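Local structure of 6-carboxyhexanoate--coa ligase (5FLG) at residues A[176-181]-A[228-233]. The protein belongs to the 6-carboxyhexanoate--CoA ligase family and holds a nucleotide in a pocket beside its central mixed beta-sheet. Numbering follows the deposited sequence.
Sequences LALASK and RVFFID. With ANP (phosphoaminophosphonic acid-adenylate ester), chain D.
Leu178 meets Arg228 and Phe230 where a turn of helix 170-184 passes over strand 227-232. The helical segment 176-181 keeps regular i to i+4 backbone bonding, including Lys181 N to Ala177 O, while residues 228-232 are extended; Arg228 points at the helix, whereas Phe230 starts off to one side and brings only its ring end nearer. Their backbones pair elsewhere, Arg228 and Phe230 with Val127 in the neighbouring strand. The helix therefore touches this strand through side chains alone, and Leu178, branched and apolar, is its main point of contact. Its CG, anti to the backbone N (chi1 -172°), is directed at the strand, and both methyls rest on the Arg228 guanidinium. CD1 lies over one face, off-centre toward the rim and 3.7 Å from Arg228 NH2, and also comes 3.4 Å from C6 of the adenine of phosphoaminophosphonic acid-adenylate ester (ANP). CD2, 3.9 Å from Arg228 NH2, also approaches the Phe230 ring obliquely, 4.2 Å from Phe230 CZ. The aromatic side chain suits this buried site because its length bridges the gap from strand to helix. This is helix-on-sheet packing against the mixed sheet of the ligase, with one end of the layer forming part of the nucleotide pocket. There Arg228, its chain bent at chi2 (70°), lays its aliphatic carbons along the ribose; CB is 3.3 Å from ANP O4'. Arg228 NH1 then donates a fairly straight hydrogen bond to ANP O4' (2.9 Å, 162°). The other guanidinium nitrogens are engaged too: NE in a salt bridge with Glu191, NH2 in a hydrogen bond with Tyr204 OH, which should limit rotation of the plane beneath Leu178. On helix 170-184, Leu176 O takes Ser180 N and Ser180 OG (2.8 Å) from opposite faces; OG also bonds to Leu79 N, tying the helix to a neighbouring part of the chain.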
ATOM      1  N   LEU A 176       5.901  -1.871 -23.422  1.00 27.69           N
ATOM      2  CA  LEU A 176       5.112  -2.370 -24.543  1.00 30.93           C
ATOM      3  C   LEU A 176       3.708  -2.776 -24.080  1.00 31.48           C
ATOM      4  O   LEU A 176       2.716  -2.614 -24.822  1.00 28.83           O
ATOM      5  CB  LEU A 176       5.849  -3.487 -25.284  1.00 28.13           C
ATOM      6  CG  LEU A 176       5.236  -4.039 -26.580  1.00 34.08           C
ATOM      7  CD1 LEU A 176       4.789  -2.945 -27.566  1.00 28.74           C
ATOM      8  CD2 LEU A 176       6.227  -4.973 -27.242  1.00 33.29           C
ATOM      9  N   ALA A 177       3.591  -3.292 -22.860  1.00 28.08           N
ATOM     10  CA  ALA A 177       2.261  -3.592 -22.338  1.00 27.46           C
ATOM     11  C   ALA A 177       1.438  -2.321 -22.207  1.00 33.01           C
ATOM     12  O   ALA A 177       0.232  -2.295 -22.586  1.00 25.82           O
ATOM     13  CB  ALA A 177       2.328  -4.291 -21.013  1.00 29.25           C
ATOM     14  N   LEU A 178       2.063  -1.292 -21.618  1.00 27.14           N
ATOM     15  CA  LEU A 178       1.412   0.005 -21.491  1.00 27.68           C
ATOM     16  C   LEU A 178       1.004   0.576 -22.840  1.00 28.41           C
ATOM     17  O   LEU A 178      -0.128   1.020 -23.020  1.00 24.52           O
ATOM     18  CB  LEU A 178       2.328   0.989 -20.755  1.00 26.26           C
ATOM     19  CG  LEU A 178       1.687   2.326 -20.380  1.00 28.55           C
ATOM     20  CD1 LEU A 178       2.424   2.967 -19.209  1.00 28.05           C
ATOM     21  CD2 LEU A 178       1.685   3.256 -21.586  1.00 27.19           C
ATOM     22  N   ALA A 179       1.977   0.657 -23.746  1.00 26.28           N
ATOM     23  CA  ALA A 179       1.758   1.246 -25.012  1.00 27.75           C
ATOM     24  C   ALA A 179       0.684   0.524 -25.789  1.00 30.77           C
ATOM     25  O   ALA A 179      -0.073   1.168 -26.495  1.00 28.72           O
ATOM     26  CB  ALA A 179       3.015   1.346 -25.827  1.00 26.58           C
ATOM     27  N   SER A 180       0.663  -0.802 -25.713  1.00 26.59           N
ATOM     28  CA  SER A 180      -0.387  -1.556 -26.372  1.00 30.90           C
ATOM     29  C   SER A 180      -1.785  -1.279 -25.803  1.00 31.09           C
ATOM     30  O   SER A 180      -2.766  -1.116 -26.544  1.00 29.66           O
ATOM     31  CB  SER A 180      -0.064  -3.046 -26.317  1.00 29.69           C
ATOM     32  OG  SER A 180       1.145  -3.280 -26.986  1.00 26.26           O
ATOM     33  N   LYS A 181      -1.899  -1.255 -24.487  1.00 26.27           N
ATOM     34  CA  LYS A 181      -3.171  -0.889 -23.899  1.00 30.30           C
ATOM     35  C   LYS A 181      -3.589   0.513 -24.325  1.00 32.57           C
ATOM     36  O   LYS A 181      -4.726   0.726 -24.756  1.00 29.53           O
ATOM     37  CB  LYS A 181      -3.130  -0.935 -22.381  1.00 29.49           C
ATOM     38  CG  LYS A 181      -4.309  -0.201 -21.773  1.00 29.84           C
ATOM     39  CD  LYS A 181      -4.584  -0.586 -20.335  1.00 28.33           C
ATOM     40  CE  LYS A 181      -5.551   0.404 -19.733  1.00 28.91           C
ATOM     41  NZ  LYS A 181      -5.999   0.031 -18.375  1.00 30.71           N
ATOM     42  N   ARG A 228       6.074  11.229 -20.838  1.00 28.74           N
ATOM     43  CA  ARG A 228       5.022  10.353 -21.241  1.00 29.53           C
ATOM     44  C   ARG A 228       3.844  11.268 -21.634  1.00 25.86           C
ATOM     45  O   ARG A 228       3.166  11.806 -20.775  1.00 27.04           O
ATOM     46  CB  ARG A 228       4.638   9.432 -20.082  1.00 29.84           C
ATOM     47  CG  ARG A 228       4.048   8.095 -20.495  1.00 31.38           C
ATOM     48  CD  ARG A 228       5.128   7.264 -21.114  1.00 31.12           C
ATOM     49  NE  ARG A 228       4.852   5.837 -21.255  1.00 29.75           N
ATOM     50  CZ  ARG A 228       5.519   4.881 -20.621  1.00 30.12           C
ATOM     51  NH1 ARG A 228       6.244   5.164 -19.531  1.00 29.61           N
ATOM     52  NH2 ARG A 228       5.487   3.653 -21.087  1.00 32.53           N
ATOM     53  N   VAL A 229       3.586  11.369 -22.919  1.00 28.91           N
ATOM     54  CA  VAL A 229       2.472  12.181 -23.434  1.00 29.28           C
ATOM     55  C   VAL A 229       1.615  11.328 -24.354  1.00 33.75           C
ATOM     56  O   VAL A 229       2.146  10.649 -25.253  1.00 30.03           O
ATOM     57  CB  VAL A 229       2.992  13.379 -24.263  1.00 30.68           C
ATOM     58  CG1 VAL A 229       1.835  14.228 -24.760  1.00 32.61           C
ATOM     59  CG2 VAL A 229       3.924  14.235 -23.422  1.00 33.69           C
ATOM     60  N   PHE A 230       0.287  11.468 -24.202  1.00 30.30           N
ATOM     61  CA  PHE A 230      -0.662  10.810 -25.071  1.00 27.59           C
ATOM     62  C   PHE A 230      -1.364  11.895 -25.873  1.00 28.21           C
ATOM     63  O   PHE A 230      -2.028  12.739 -25.298  1.00 25.45           O
ATOM     64  CB  PHE A 230      -1.740  10.052 -24.264  1.00 27.68           C
ATOM     65  CG  PHE A 230      -1.205   8.999 -23.334  1.00 26.48           C
ATOM     66  CD1 PHE A 230       0.030   8.415 -23.558  1.00 28.59           C
ATOM     67  CD2 PHE A 230      -1.982   8.516 -22.306  1.00 27.51           C
ATOM     68  CE1 PHE A 230       0.527   7.468 -22.675  1.00 27.78           C
ATOM     69  CE2 PHE A 230      -1.506   7.523 -21.448  1.00 32.76           C
ATOM     70  CZ  PHE A 230      -0.234   7.008 -21.638  1.00 27.02           C
ATOM     71  N   PHE A 231      -1.272  11.812 -27.182  1.00 29.81           N
ATOM     72  CA  PHE A 231      -1.910  12.771 -28.043  1.00 32.39           C
ATOM     73  C   PHE A 231      -3.324  12.300 -28.327  1.00 34.28           C
ATOM     74  O   PHE A 231      -3.534  11.194 -28.849  1.00 34.47           O
ATOM     75  CB  PHE A 231      -1.099  12.907 -29.322  1.00 32.03           C
ATOM     76  CG  PHE A 231       0.244  13.568 -29.123  1.00 33.43           C
ATOM     77  CD1 PHE A 231       0.370  14.940 -29.187  1.00 33.94           C
ATOM     78  CD2 PHE A 231       1.383  12.807 -28.841  1.00 35.96           C
ATOM     79  CE1 PHE A 231       1.598  15.545 -29.004  1.00 34.52           C
ATOM     80  CE2 PHE A 231       2.611  13.404 -28.628  1.00 37.04           C
ATOM     81  CZ  PHE A 231       2.720  14.778 -28.705  1.00 37.98           C
ATOM     82  N   ILE A 232      -4.288  13.065 -27.831  1.00 33.42           N
ATOM     83  CA  ILE A 232      -5.700  12.658 -27.816  1.00 39.05           C
ATOM     84  C   ILE A 232      -6.560  13.374 -28.865  1.00 42.00           C
ATOM     85  O   ILE A 232      -6.474  14.592 -29.041  1.00 38.01           O
ATOM     86  CB  ILE A 232      -6.346  12.973 -26.459  1.00 38.66           C
ATOM     87  CG1 ILE A 232      -5.548  12.328 -25.341  1.00 36.95           C
ATOM     88  CG2 ILE A 232      -7.805  12.541 -26.435  1.00 40.48           C
ATOM     89  CD1 ILE A 232      -5.569  10.815 -25.343  1.00 36.50           C
ATOM     90  N   ASP A 233      -7.370  12.589 -29.562  1.00 43.11           N
ATOM     91  CA  ASP A 233      -8.339  13.086 -30.515  1.00 48.02           C
ATOM     92  C   ASP A 233      -9.706  12.519 -30.168  1.00 62.21           C
ATOM     93  O   ASP A 233     -10.051  11.413 -30.587  1.00 76.86           O
ATOM     94  CB  ASP A 233      -7.981  12.635 -31.923  1.00 53.01           C
ATOM     95  CG  ASP A 233      -9.123  12.882 -32.920  1.00 64.71           C
ATOM     96  OD1 ASP A 233     -10.197  13.372 -32.500  1.00 56.36           O
ATOM     97  OD2 ASP A 233      -8.947  12.586 -34.120  1.00 69.42           O
TER
HETATM   98  PG  ANP D 702      10.144   2.817 -12.921  1.00 34.61           P
HETATM   99  O1G ANP D 702      10.419   2.159 -11.597  1.00 32.91           O
HETATM  100  O2G ANP D 702      11.367   3.476 -13.499  1.00 36.24           O
HETATM  101  O3G ANP D 702       9.448   1.972 -13.938  1.00 29.62           O
HETATM  102  PB  ANP D 702       7.966   4.700 -13.654  1.00 29.51           P
HETATM  103  O1B ANP D 702       7.220   3.554 -14.237  1.00 25.35           O
HETATM  104  O2B ANP D 702       7.321   5.817 -12.919  1.00 29.38           O
HETATM  105  N3B ANP D 702       9.078   4.080 -12.485  1.00 27.99           N
HETATM  106  PA  ANP D 702       9.268   4.743 -16.220  1.00 34.05           P
HETATM  107  O1A ANP D 702      10.634   5.068 -16.615  1.00 28.96           O
HETATM  108  O2A ANP D 702       8.699   3.356 -16.317  1.00 32.00           O
HETATM  109  O3A ANP D 702       8.924   5.366 -14.776  1.00 31.40           O
HETATM  110  O5' ANP D 702       8.337   5.738 -17.151  1.00 27.61           O
HETATM  111  C5' ANP D 702       8.815   6.991 -17.551  1.00 29.63           C
HETATM  112  C4' ANP D 702       7.722   8.043 -17.343  1.00 29.70           C
HETATM  113  O4' ANP D 702       6.544   7.630 -18.048  1.00 29.85           O
HETATM  114  C3' ANP D 702       7.332   8.181 -15.879  1.00 29.55           C
HETATM  115  O3' ANP D 702       8.077   9.207 -15.234  1.00 33.47           O
HETATM  116  C2' ANP D 702       5.891   8.591 -15.961  1.00 30.57           C
HETATM  117  O2' ANP D 702       5.829   9.988 -16.256  1.00 26.08           O
HETATM  118  C1' ANP D 702       5.431   7.822 -17.167  1.00 30.02           C
HETATM  119  N9  ANP D 702       4.831   6.560 -16.720  1.00 32.14           N
HETATM  120  C8  ANP D 702       5.470   5.433 -16.245  1.00 37.16           C
HETATM  121  N7  ANP D 702       4.569   4.450 -16.015  1.00 34.41           N
HETATM  122  C5  ANP D 702       3.337   4.969 -16.306  1.00 27.81           C
HETATM  123  C6  ANP D 702       1.937   4.518 -16.255  1.00 31.13           C
HETATM  124  N6  ANP D 702       1.602   3.299 -15.819  1.00 35.14           N
HETATM  125  N1  ANP D 702       0.964   5.362 -16.665  1.00 27.74           N
HETATM  126  C2  ANP D 702       1.252   6.602 -17.075  1.00 26.06           C
HETATM  127  N3  ANP D 702       2.497   7.084 -17.223  1.00 27.49           N
HETATM  128  C4  ANP D 702       3.534   6.352 -16.750  1.00 28.03           C